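Local coordinates for protein pantothenate kinase (Coxiella burnetii, PDB 3TQC) that catalyses the ATP-dependent phosphorylation of (R)-pantothenate to (R)-4'-phosphopantothenate, the first step of coenzyme A biosynthesis, at residues Phe229-Asp234 with Leu303-Ala308; Gly99-Gly104 with Glu203-Leu208; His182-Val187 with His260-Tyr265. All blocks are in the same frame, centred on the assembly; numbering follows the deposited sequence.

Contact 1: Phe229-Asp234 with Leu303-Ala308. With ADP (adenosine-5'-diphosphate), chain D.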
loop_
_atom_site.group_PDB
_atom_site.type_symbol
_atom_site.label_atom_id
_atom_site.label_comp_id
_atom_site.label_asym_id
_atom_site.label_seq_id
_atom_site.Cartn_x
_atom_site.Cartn_y
_atom_site.Cartn_z
ATOM N N PHE B 229 -1.010 1.362 -8.454
ATOM C CA PHE B 229 -0.633 0.110 -9.067
ATOM C C PHE B 229 0.868 0.141 -9.234
ATOM O O PHE B 229 1.431 1.191 -9.524
ATOM C CB PHE B 229 -1.298 0.026 -10.426
ATOM C CG PHE B 229 -1.227 -1.322 -11.062
ATOM C CD1 PHE B 229 -2.315 -2.173 -11.027
ATOM C CD2 PHE B 229 -0.088 -1.726 -11.736
ATOM C CE1 PHE B 229 -2.250 -3.436 -11.637
ATOM C CE2 PHE B 229 -0.015 -2.970 -12.337
ATOM C CZ PHE B 229 -1.088 -3.824 -12.289
ATOM N N SER B 230 1.526 -0.990 -9.070
ATOM C CA SER B 230 2.966 -1.034 -9.289
ATOM C C SER B 230 3.373 -2.259 -10.060
ATOM O O SER B 230 2.801 -3.334 -9.878
ATOM C CB SER B 230 3.711 -1.007 -7.964
ATOM O OG SER B 230 3.245 -2.049 -7.148
ATOM N N LEU B 231 4.363 -2.063 -10.928
ATOM C CA LEU B 231 5.016 -3.123 -11.678
ATOM C C LEU B 231 6.397 -3.255 -11.101
ATOM O O LEU B 231 7.035 -2.254 -10.798
ATOM C CB LEU B 231 5.194 -2.744 -13.147
ATOM C CG LEU B 231 4.032 -2.689 -14.135
ATOM C CD1 LEU B 231 3.152 -1.473 -13.892
ATOM C CD2 LEU B 231 4.603 -2.655 -15.544
ATOM N N PHE B 232 6.880 -4.476 -10.972
ATOM C CA PHE B 232 8.273 -4.690 -10.638
ATOM C C PHE B 232 8.881 -5.428 -11.826
ATOM O O PHE B 232 8.344 -6.439 -12.246
ATOM C CB PHE B 232 8.419 -5.479 -9.347
ATOM C CG PHE B 232 9.847 -5.640 -8.875
ATOM C CD1 PHE B 232 10.346 -4.857 -7.851
ATOM C CD2 PHE B 232 10.671 -6.604 -9.433
ATOM C CE1 PHE B 232 11.638 -5.016 -7.405
ATOM C CE2 PHE B 232 11.958 -6.772 -8.995
ATOM C CZ PHE B 232 12.448 -5.963 -7.977
ATOM N N VAL B 233 9.961 -4.887 -12.387
ATOM C CA VAL B 233 10.681 -5.561 -13.469
ATOM C C VAL B 233 11.840 -6.359 -12.842
ATOM O O VAL B 233 12.652 -5.800 -12.105
ATOM C CB VAL B 233 11.188 -4.557 -14.508
ATOM C CG1 VAL B 233 11.922 -5.287 -15.642
ATOM C CG2 VAL B 233 10.000 -3.708 -15.031
ATOM N N ASP B 234 11.889 -7.657 -13.131
ATOM C CA ASP B 234 12.752 -8.608 -12.423
ATOM C C ASP B 234 13.582 -9.384 -13.427
ATOM O O ASP B 234 13.154 -9.636 -14.551
ATOM C CB ASP B 234 11.884 -9.587 -11.604
ATOM C CG ASP B 234 12.700 -10.482 -10.647
ATOM O OD1 ASP B 234 13.623 -10.000 -9.941
ATOM O OD2 ASP B 234 12.382 -11.689 -10.568
ATOM N N LEU B 303 2.149 -6.270 -10.109
ATOM C CA LEU B 303 2.505 -6.967 -11.322
ATOM C C LEU B 303 4.016 -7.131 -11.370
ATOM O O LEU B 303 4.762 -6.181 -11.147
ATOM C CB LEU B 303 2.017 -6.155 -12.518
ATOM C CG LEU B 303 2.050 -6.783 -13.904
ATOM C CD1 LEU B 303 0.947 -6.162 -14.748
ATOM C CD2 LEU B 303 3.392 -6.568 -14.552
ATOM N N ILE B 304 4.476 -8.342 -11.625
ATOM C CA ILE B 304 5.897 -8.555 -11.796
ATOM C C ILE B 304 6.133 -9.037 -13.202
ATOM O O ILE B 304 5.518 -9.995 -13.640
ATOM C CB ILE B 304 6.448 -9.543 -10.770
ATOM C CG1 ILE B 304 6.222 -8.992 -9.355
ATOM C CG2 ILE B 304 7.932 -9.798 -11.010
ATOM C CD1 ILE B 304 6.326 -10.039 -8.287
ATOM N N LEU B 305 6.992 -8.325 -13.917
ATOM C CA LEU B 305 7.407 -8.721 -15.244
ATOM C C LEU B 305 8.759 -9.350 -15.067
ATOM O O LEU B 305 9.669 -8.725 -14.530
ATOM C CB LEU B 305 7.540 -7.522 -16.165
ATOM C CG LEU B 305 6.305 -6.694 -16.439
ATOM C CD1 LEU B 305 6.706 -5.464 -17.266
ATOM C CD2 LEU B 305 5.292 -7.527 -17.166
ATOM N N GLU B 306 8.878 -10.594 -15.489
ATOM C CA GLU B 306 10.104 -11.346 -15.332
ATOM C C GLU B 306 10.761 -11.486 -16.711
ATOM O O GLU B 306 10.179 -12.042 -17.632
ATOM C CB GLU B 306 9.798 -12.713 -14.696
ATOM C CG GLU B 306 11.027 -13.516 -14.313
ATOM C CD GLU B 306 10.692 -14.864 -13.685
ATOM O OE1 GLU B 306 10.057 -14.897 -12.607
ATOM O OE2 GLU B 306 11.070 -15.894 -14.270
ATOM N N LYS B 307 11.973 -10.959 -16.834
ATOM C CA LYS B 307 12.693 -10.917 -18.095
ATOM C C LYS B 307 13.684 -12.061 -18.225
ATOM O O LYS B 307 14.343 -12.421 -17.261
ATOM C CB LYS B 307 13.430 -9.574 -18.228
ATOM C CG LYS B 307 12.497 -8.414 -18.531
ATOM C CD LYS B 307 13.160 -7.073 -18.347
ATOM C CE LYS B 307 14.007 -6.663 -19.506
ATOM N NZ LYS B 307 14.412 -5.238 -19.373
ATOM N N ALA B 308 13.772 -12.639 -19.421
ATOM C CA ALA B 308 14.890 -13.515 -19.783
ATOM C C ALA B 308 16.088 -12.649 -20.171
ATOM O O ALA B 308 15.956 -11.437 -20.304
ATOM C CB ALA B 308 14.499 -14.426 -20.931
HETATM P PB ADP D . 16.744 1.180 -15.878
HETATM O O1B ADP D . 15.888 2.332 -16.300
HETATM O O2B ADP D . 16.027 0.198 -14.988
HETATM O O3B ADP D . 18.109 1.555 -15.346
HETATM P PA ADP D . 16.957 0.912 -18.692
HETATM O O1A ADP D . 15.477 1.065 -18.951
HETATM O O2A ADP D . 17.903 2.053 -18.898
HETATM O O3A ADP D . 17.149 0.361 -17.198
HETATM O "O5'" ADP D . 17.495 -0.295 -19.566
HETATM C "C5'" ADP D . 18.693 -0.969 -19.223
HETATM C "C4'" ADP D . 19.384 -1.447 -20.492
HETATM O "O4'" ADP D . 18.656 -2.524 -21.073
HETATM C "C3'" ADP D . 19.439 -0.368 -21.553
HETATM O "O3'" ADP D . 20.674 -0.499 -22.260
HETATM C "C2'" ADP D . 18.260 -0.632 -22.455
HETATM O "O2'" ADP D . 18.541 -0.271 -23.797
HETATM C "C1'" ADP D . 18.077 -2.129 -22.324
HETATM N N9 ADP D . 16.668 -2.572 -22.335
HETATM C C8 ADP D . 15.749 -2.264 -21.409
HETATM N N7 ADP D . 14.565 -2.851 -21.696
HETATM C C5 ADP D . 14.741 -3.545 -22.823
HETATM C C6 ADP D . 13.876 -4.392 -23.640
HETATM N N6 ADP D . 12.584 -4.566 -23.264
HETATM N N1 ADP D . 14.421 -4.948 -24.736
HETATM C C2 ADP D . 15.709 -4.752 -25.094
HETATM N N3 ADP D . 16.556 -3.983 -24.375
HETATM C C4 ADP D . 16.122 -3.370 -23.246
#

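Contact 2: Gly99-Gly104 with Glu203-Leu208. With ADP (adenosine-5'-diphosphate), chain D.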
loop_
_atom_site.group_PDB
_atom_site.type_symbol
_atom_site.label_atom_id
_atom_site.label_comp_id
_atom_site.label_asym_id
_atom_site.label_seq_id
_atom_site.Cartn_x
_atom_site.Cartn_y
_atom_site.Cartn_z
ATOM N N GLY B 99 12.404 -1.870 -9.819
ATOM C CA GLY B 99 13.316 -2.869 -10.319
ATOM C C GLY B 99 14.744 -2.375 -10.171
ATOM O O GLY B 99 14.972 -1.205 -9.873
ATOM N N SER B 100 15.695 -3.296 -10.367
ATOM C CA SER B 100 17.116 -3.012 -10.248
ATOM C C SER B 100 17.551 -1.920 -11.189
ATOM O O SER B 100 16.897 -1.662 -12.198
ATOM C CB SER B 100 17.919 -4.262 -10.598
ATOM O OG SER B 100 19.294 -3.974 -10.791
ATOM N N VAL B 101 18.685 -1.311 -10.876
ATOM C CA VAL B 101 19.402 -0.522 -11.851
ATOM C C VAL B 101 19.644 -1.416 -13.079
ATOM O O VAL B 101 20.030 -2.571 -12.938
ATOM C CB VAL B 101 20.779 -0.035 -11.294
ATOM C CG1 VAL B 101 21.573 0.752 -12.370
ATOM C CG2 VAL B 101 20.607 0.793 -9.999
ATOM N N ALA B 102 19.387 -0.875 -14.268
ATOM C CA ALA B 102 19.670 -1.539 -15.547
ATOM C C ALA B 102 18.739 -2.697 -15.905
ATOM O O ALA B 102 19.026 -3.451 -16.829
ATOM C CB ALA B 102 21.115 -1.996 -15.603
ATOM N N VAL B 103 17.636 -2.849 -15.188
ATOM C CA VAL B 103 16.713 -3.937 -15.459
ATOM C C VAL B 103 15.749 -3.539 -16.580
ATOM O O VAL B 103 15.132 -4.379 -17.219
ATOM C CB VAL B 103 15.948 -4.346 -14.187
ATOM C CG1 VAL B 103 14.824 -3.384 -13.897
ATOM C CG2 VAL B 103 15.410 -5.764 -14.322
ATOM N N GLY B 104 15.622 -2.242 -16.816
ATOM C CA GLY B 104 14.826 -1.754 -17.927
ATOM C C GLY B 104 13.588 -0.982 -17.545
ATOM O O GLY B 104 12.632 -0.934 -18.310
ATOM N N GLU B 203 8.673 5.875 -12.006
ATOM C CA GLU B 203 9.734 4.870 -12.044
ATOM C C GLU B 203 10.875 5.257 -11.126
ATOM O O GLU B 203 11.227 6.429 -11.007
ATOM C CB GLU B 203 10.268 4.644 -13.461
ATOM C CG GLU B 203 10.632 5.908 -14.177
ATOM C CD GLU B 203 11.899 5.805 -15.005
ATOM O OE1 GLU B 203 12.957 5.442 -14.446
ATOM O OE2 GLU B 203 11.841 6.154 -16.203
ATOM N N GLY B 204 11.435 4.251 -10.466
ATOM C CA GLY B 204 12.680 4.403 -9.734
ATOM C C GLY B 204 12.979 3.191 -8.875
ATOM O O GLY B 204 12.095 2.402 -8.560
ATOM N N LEU B 205 14.233 3.092 -8.464
ATOM C CA LEU B 205 14.709 2.018 -7.584
ATOM C C LEU B 205 13.854 1.825 -6.320
ATOM O O LEU B 205 13.633 0.698 -5.877
ATOM C CB LEU B 205 16.153 2.328 -7.122
ATOM C CG LEU B 205 17.209 2.658 -8.182
ATOM C CD1 LEU B 205 18.579 2.884 -7.554
ATOM C CD2 LEU B 205 17.284 1.539 -9.222
ATOM N N ASN B 206 13.387 2.931 -5.752
ATOM C CA ASN B 206 13.024 2.982 -4.334
ATOM C C ASN B 206 11.544 3.087 -4.040
ATOM O O ASN B 206 11.172 3.370 -2.908
ATOM C CB ASN B 206 13.718 4.176 -3.683
ATOM C CG ASN B 206 13.381 5.507 -4.376
ATOM O OD1 ASN B 206 13.032 5.527 -5.550
ATOM N ND2 ASN B 206 13.517 6.613 -3.652
ATOM N N ILE B 207 10.696 2.888 -5.042
ATOM C CA ILE B 207 9.290 3.267 -4.892
ATOM C C ILE B 207 8.485 2.326 -4.013
ATOM O O ILE B 207 7.381 2.676 -3.598
ATOM C CB ILE B 207 8.572 3.404 -6.229
ATOM C CG1 ILE B 207 8.661 2.104 -7.028
ATOM C CG2 ILE B 207 9.134 4.578 -6.978
ATOM C CD1 ILE B 207 7.564 1.969 -8.075
ATOM N N LEU B 208 9.020 1.133 -3.759
ATOM C CA LEU B 208 8.356 0.131 -2.944
ATOM C C LEU B 208 8.898 0.097 -1.507
ATOM O O LEU B 208 8.438 -0.684 -0.676
ATOM C CB LEU B 208 8.520 -1.238 -3.594
ATOM C CG LEU B 208 7.966 -1.295 -5.008
ATOM C CD1 LEU B 208 8.034 -2.683 -5.600
ATOM C CD2 LEU B 208 6.538 -0.776 -5.010
HETATM P PB ADP D . 16.744 1.180 -15.878
HETATM O O1B ADP D . 15.888 2.332 -16.300
HETATM O O2B ADP D . 16.027 0.198 -14.988
HETATM O O3B ADP D . 18.109 1.555 -15.346
HETATM P PA ADP D . 16.957 0.912 -18.692
HETATM O O1A ADP D . 15.477 1.065 -18.951
HETATM O O2A ADP D . 17.903 2.053 -18.898
HETATM O O3A ADP D . 17.149 0.361 -17.198
HETATM O "O5'" ADP D . 17.495 -0.295 -19.566
HETATM C "C5'" ADP D . 18.693 -0.969 -19.223
HETATM C "C4'" ADP D . 19.384 -1.447 -20.492
HETATM O "O4'" ADP D . 18.656 -2.524 -21.073
HETATM C "C3'" ADP D . 19.439 -0.368 -21.553
HETATM O "O3'" ADP D . 20.674 -0.499 -22.260
HETATM C "C2'" ADP D . 18.260 -0.632 -22.455
HETATM O "O2'" ADP D . 18.541 -0.271 -23.797
HETATM C "C1'" ADP D . 18.077 -2.129 -22.324
HETATM N N9 ADP D . 16.668 -2.572 -22.335
HETATM C C8 ADP D . 15.749 -2.264 -21.409
HETATM N N7 ADP D . 14.565 -2.851 -21.696
HETATM C C5 ADP D . 14.741 -3.545 -22.823
HETATM C C6 ADP D . 13.876 -4.392 -23.640
HETATM N N6 ADP D . 12.584 -4.566 -23.264
HETATM N N1 ADP D . 14.421 -4.948 -24.736
HETATM C C2 ADP D . 15.709 -4.752 -25.094
HETATM N N3 ADP D . 16.556 -3.983 -24.375
HETATM C C4 ADP D . 16.122 -3.370 -23.246
#

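Contact 3: His182-Val187 with His260-Tyr265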
loop_
_atom_site.group_PDB
_atom_site.type_symbol
_atom_site.label_atom_id
_atom_site.label_comp_id
_atom_site.label_asym_id
_atom_site.label_seq_id
_atom_site.Cartn_x
_atom_site.Cartn_y
_atom_site.Cartn_z
ATOM N N HIS B 182 24.272 11.746 -17.847
ATOM C CA HIS B 182 25.472 12.190 -18.530
ATOM C C HIS B 182 26.402 12.922 -17.561
ATOM O O HIS B 182 27.605 12.667 -17.532
ATOM C CB HIS B 182 25.087 13.103 -19.696
ATOM C CG HIS B 182 26.232 13.466 -20.589
ATOM N ND1 HIS B 182 26.824 12.562 -21.445
ATOM C CD2 HIS B 182 26.880 14.639 -20.773
ATOM C CE1 HIS B 182 27.792 13.165 -22.115
ATOM N NE2 HIS B 182 27.847 14.426 -21.724
ATOM N N TYR B 183 25.830 13.835 -16.783
ATOM C CA TYR B 183 26.573 14.581 -15.775
ATOM C C TYR B 183 26.581 13.878 -14.419
ATOM O O TYR B 183 27.210 14.356 -13.474
ATOM C CB TYR B 183 25.998 15.989 -15.646
ATOM C CG TYR B 183 26.003 16.735 -16.969
ATOM C CD1 TYR B 183 27.201 17.005 -17.630
ATOM C CD2 TYR B 183 24.814 17.151 -17.567
ATOM C CE1 TYR B 183 27.215 17.674 -18.848
ATOM C CE2 TYR B 183 24.821 17.829 -18.782
ATOM C CZ TYR B 183 26.023 18.083 -19.416
ATOM O OH TYR B 183 26.029 18.744 -20.625
ATOM N N TYR B 184 25.889 12.741 -14.337
ATOM C CA TYR B 184 25.820 11.940 -13.117
ATOM C C TYR B 184 25.429 12.819 -11.940
ATOM O O TYR B 184 26.058 12.782 -10.882
ATOM C CB TYR B 184 27.170 11.279 -12.871
ATOM C CG TYR B 184 27.170 10.192 -11.838
ATOM C CD1 TYR B 184 26.312 9.105 -11.940
ATOM C CD2 TYR B 184 28.057 10.237 -10.770
ATOM C CE1 TYR B 184 26.328 8.095 -10.991
ATOM C CE2 TYR B 184 28.085 9.243 -9.820
ATOM C CZ TYR B 184 27.226 8.173 -9.930
ATOM O OH TYR B 184 27.264 7.183 -8.974
ATOM N N ASP B 185 24.402 13.635 -12.150
ATOM C CA ASP B 185 24.016 14.636 -11.179
ATOM C C ASP B 185 22.653 15.268 -11.487
ATOM O O ASP B 185 22.171 15.221 -12.619
ATOM C CB ASP B 185 25.091 15.728 -11.105
ATOM C CG ASP B 185 25.135 16.423 -9.756
ATOM O OD1 ASP B 185 24.235 16.173 -8.919
ATOM O OD2 ASP B 185 26.075 17.220 -9.539
ATOM N N ILE B 186 22.037 15.842 -10.456
ATOM C CA ILE B 186 20.866 16.695 -10.620
ATOM C C ILE B 186 21.270 17.895 -11.468
ATOM O O ILE B 186 22.381 18.431 -11.314
ATOM C CB ILE B 186 20.355 17.237 -9.250
ATOM C CG1 ILE B 186 19.824 16.101 -8.363
ATOM C CG2 ILE B 186 19.304 18.317 -9.449
ATOM C CD1 ILE B 186 18.768 15.235 -9.011
ATOM N N VAL B 187 20.384 18.295 -12.374
ATOM C CA VAL B 187 20.573 19.503 -13.166
ATOM C C VAL B 187 19.836 20.635 -12.445
ATOM O O VAL B 187 18.597 20.658 -12.395
ATOM C CB VAL B 187 20.027 19.353 -14.622
ATOM C CG1 VAL B 187 20.433 20.556 -15.472
ATOM C CG2 VAL B 187 20.500 18.044 -15.274
ATOM N N HIS B 260 32.950 16.761 -21.145
ATOM C CA HIS B 260 32.174 17.232 -19.994
ATOM C C HIS B 260 31.320 16.133 -19.346
ATOM O O HIS B 260 30.605 16.394 -18.376
ATOM C CB HIS B 260 31.294 18.426 -20.391
ATOM C CG HIS B 260 32.071 19.605 -20.882
ATOM N ND1 HIS B 260 33.032 20.231 -20.117
ATOM C CD2 HIS B 260 32.038 20.268 -22.061
ATOM C CE1 HIS B 260 33.562 21.226 -20.808
ATOM N NE2 HIS B 260 32.977 21.271 -21.992
ATOM N N SER B 261 31.396 14.912 -19.874
ATOM C CA SER B 261 30.765 13.765 -19.223
ATOM C C SER B 261 31.387 13.537 -17.849
ATOM O O SER B 261 32.576 13.766 -17.647
ATOM C CB SER B 261 30.927 12.494 -20.055
ATOM O OG SER B 261 30.288 11.399 -19.404
ATOM N N TYR B 262 30.579 13.068 -16.912
ATOM C CA TYR B 262 31.060 12.822 -15.563
ATOM C C TYR B 262 32.111 11.732 -15.588
ATOM O O TYR B 262 33.134 11.827 -14.916
ATOM C CB TYR B 262 29.916 12.408 -14.642
ATOM C CG TYR B 262 30.373 12.263 -13.215
ATOM C CD1 TYR B 262 30.432 13.367 -12.373
ATOM C CD2 TYR B 262 30.775 11.030 -12.719
ATOM C CE1 TYR B 262 30.860 13.243 -11.068
ATOM C CE2 TYR B 262 31.214 10.894 -11.424
ATOM C CZ TYR B 262 31.252 12.005 -10.595
ATOM O OH TYR B 262 31.686 11.870 -9.295
ATOM N N PHE B 263 31.840 10.703 -16.383
ATOM C CA PHE B 263 32.688 9.529 -16.480
ATOM C C PHE B 263 33.680 9.596 -17.642
ATOM O O PHE B 263 34.118 8.564 -18.138
ATOM C CB PHE B 263 31.804 8.286 -16.604
ATOM C CG PHE B 263 30.979 8.020 -15.384
ATOM C CD1 PHE B 263 31.576 7.580 -14.214
ATOM C CD2 PHE B 263 29.608 8.215 -15.394
ATOM C CE1 PHE B 263 30.811 7.337 -13.064
ATOM C CE2 PHE B 263 28.839 7.967 -14.251
ATOM C CZ PHE B 263 29.444 7.528 -13.092
ATOM N N HIS B 264 34.050 10.802 -18.062
ATOM C CA HIS B 264 34.953 10.967 -19.192
ATOM C C HIS B 264 36.305 10.282 -18.960
ATOM O O HIS B 264 36.894 9.761 -19.901
ATOM C CB HIS B 264 35.158 12.451 -19.511
ATOM C CG HIS B 264 36.159 12.694 -20.594
ATOM N ND1 HIS B 264 35.966 12.271 -21.891
ATOM C CD2 HIS B 264 37.372 13.294 -20.569
ATOM C CE1 HIS B 264 37.015 12.608 -22.622
ATOM N NE2 HIS B 264 37.880 13.233 -21.843
ATOM N N TYR B 265 36.787 10.277 -17.717
ATOM C CA TYR B 265 38.054 9.607 -17.384
ATOM C C TYR B 265 38.022 8.094 -17.660
ATOM O O TYR B 265 39.070 7.469 -17.819
ATOM C CB TYR B 265 38.460 9.866 -15.921
ATOM C CG TYR B 265 37.663 9.086 -14.889
ATOM C CD1 TYR B 265 38.118 7.861 -14.403
ATOM C CD2 TYR B 265 36.458 9.579 -14.390
ATOM C CE1 TYR B 265 37.386 7.150 -13.461
ATOM C CE2 TYR B 265 35.730 8.874 -13.444
ATOM C CZ TYR B 265 36.201 7.667 -12.985
ATOM O OH TYR B 265 35.477 6.972 -12.055
#

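Contact 1: Phe229-Asp234 with Leu303-Ala308
The ring of Phe229 has Leu303 at its edge: CD1 of the leucine lies in the ring plane, and the ring atom CE2 comes 3.8 Å from Leu303 CB. Tyr69 also meets the Phe229 ring, edge-to-face. The ring of Phe232 leads away from the partner strand, its CB meeting Ile304 CG1 at 4.1 Å while Ile304 CG2 lies oblique to the ring; CB of Asp234 sits at the ring's edge, in plane. On the face carrying Leu231, Val233, Leu303 and Leu305, the side chains of Leu231 and Leu303 lie alongside each other, pointing the same way, and Leu231 CD2 reaches Leu305 CD1 at 3.9 Å. Five backbone hydrogen bonds join the strands in parallel register, from Leu303 N to Ser230 O (3.0 Å) through to Lys307 N to Asp234 O (2.9 Å). On the leucine face, Val233 CG1, anti to its own N (chi1 -179°), presses on Lys307 CD at a tight 3.5 Å. The lysine chain bends at chi3 (81°), which brings NZ to 3.3 Å from N7 of ADP; NZ is hydrogen-bonded to His311 ND1 and probably to Val103 O, though that approach is doubtfully short, and Trp243 adds a cation-pi contact. Asp234 and Glu306 bring like charges close on the face that carries Phe232 and Ile304, where Lys298 offers Asp234 a long, weak ion pair. Within the P-loop kinase sheet, strand 229-234 is flanked on its other side by the parallel strand 93-99, strand 303-307 by the antiparallel strand 313-319, and Leu62 of helix 52-84 covers the leucine face.

Contact 2: Gly99-Gly104 with Glu203-Leu208
Gly99 leads off with its carbonyl O against Leu205 CD2 (3.6 Å), the same methyl that lies over the face of the peptide joining Ser100 to Val101. The glycine adopts phi 147°, psi 168°, a region readily reached by glycine alone, with Val103 CG1 close by its CA. Ser100, whose CB points away from the 203-208 segment, donates OG to Val101 O at 2.7 Å, a bond that ties down the start of the type II turn Ser100-Val103. Val101 makes the main side-chain contact: CG2, anti to the carbonyl carbon, meets Leu205 CD2 at a tight 3.5 Å, the two chains crossing at a slant. This is the P-loop, or Walker A motif, linking strand 93-99 to helix 105-116, and Leu205 packs against it from the turn Gly204-Ile207 that follows the neighbouring strand 199-203. Ala102 then gives its amide to O3B of ADP (2.9 Å), on the beta phosphate. Val103 places its CG1 3.9 Å from O2B of ADP. Gly104, at the N-cap of helix 105-116, donates N to O2B of ADP (3.1 Å), and Lys105 NZ and Ser106 N add further bonds to the nucleotide.

Contact 3: His182-Val187 with His260-Tyr265
Tyr184, Tyr262 and Phe263 form an aromatic cluster that joins the end of the 174-180/185-187 hairpin, where Tyr184 and Asp185 opposite Ser180 make a G1 beta bulge, to the loop between helices 237-253 and 271-294. Tyr184 sits in a positive-phi conformation, and its CG lies anti to the backbone N (chi1 -167°), which carries the ring alongside both partners, Phe263 and Tyr262 lying on the same side of its plane. Phe263 brings an edge to that face, with CZ 3.5 Å above the plane and over its centre; the ring planes stand at 58°. Tyr262 lies obliquely to Tyr184, whose CD2 approaches one face of the Tyr262 ring and comes 3.3 Å from CE2 of that residue. Lys149 adds a cation-pi contact to Tyr184. Nearer the start of both segments, Ser261 CB sits over a face of the His182 imidazole, 4.2 Å from its centroid, in a CH-pi contact. That imidazole is held by a hydrogen bond from NE2 to Asp258 OD2. Tyr183 CG lies anti to its carbonyl carbon (chi1 -57°), putting CD1 at 3.5 Å from His260 O, which lies at the ring edge. A nearly straight backbone hydrogen bond crosses between the segments, Tyr262 N to His182 O, at 3.1 Å.

Overall arrangement
Contacts 1 and 2 adjoin at the nucleotide, their centres about 10 Å apart, and both touch ADP: the P-loop of contact 2 holds the beta phosphate, whereas Lys307 of contact 1 lies beside N7 of the adenine. The junction itself runs through Val103, whose CG2 lies 3.5 Å from Val233 O; Phe232 CD1 and Leu208 CD1, 3.9 Å apart, pack farther along. Contact 3 is a surface contact, its centre about 20 Å from that of contact 2 and 29 Å from that of contact 1. Its Tyr184 side chain still comes within about 9 Å of Val101 and about 11 Å of ADP.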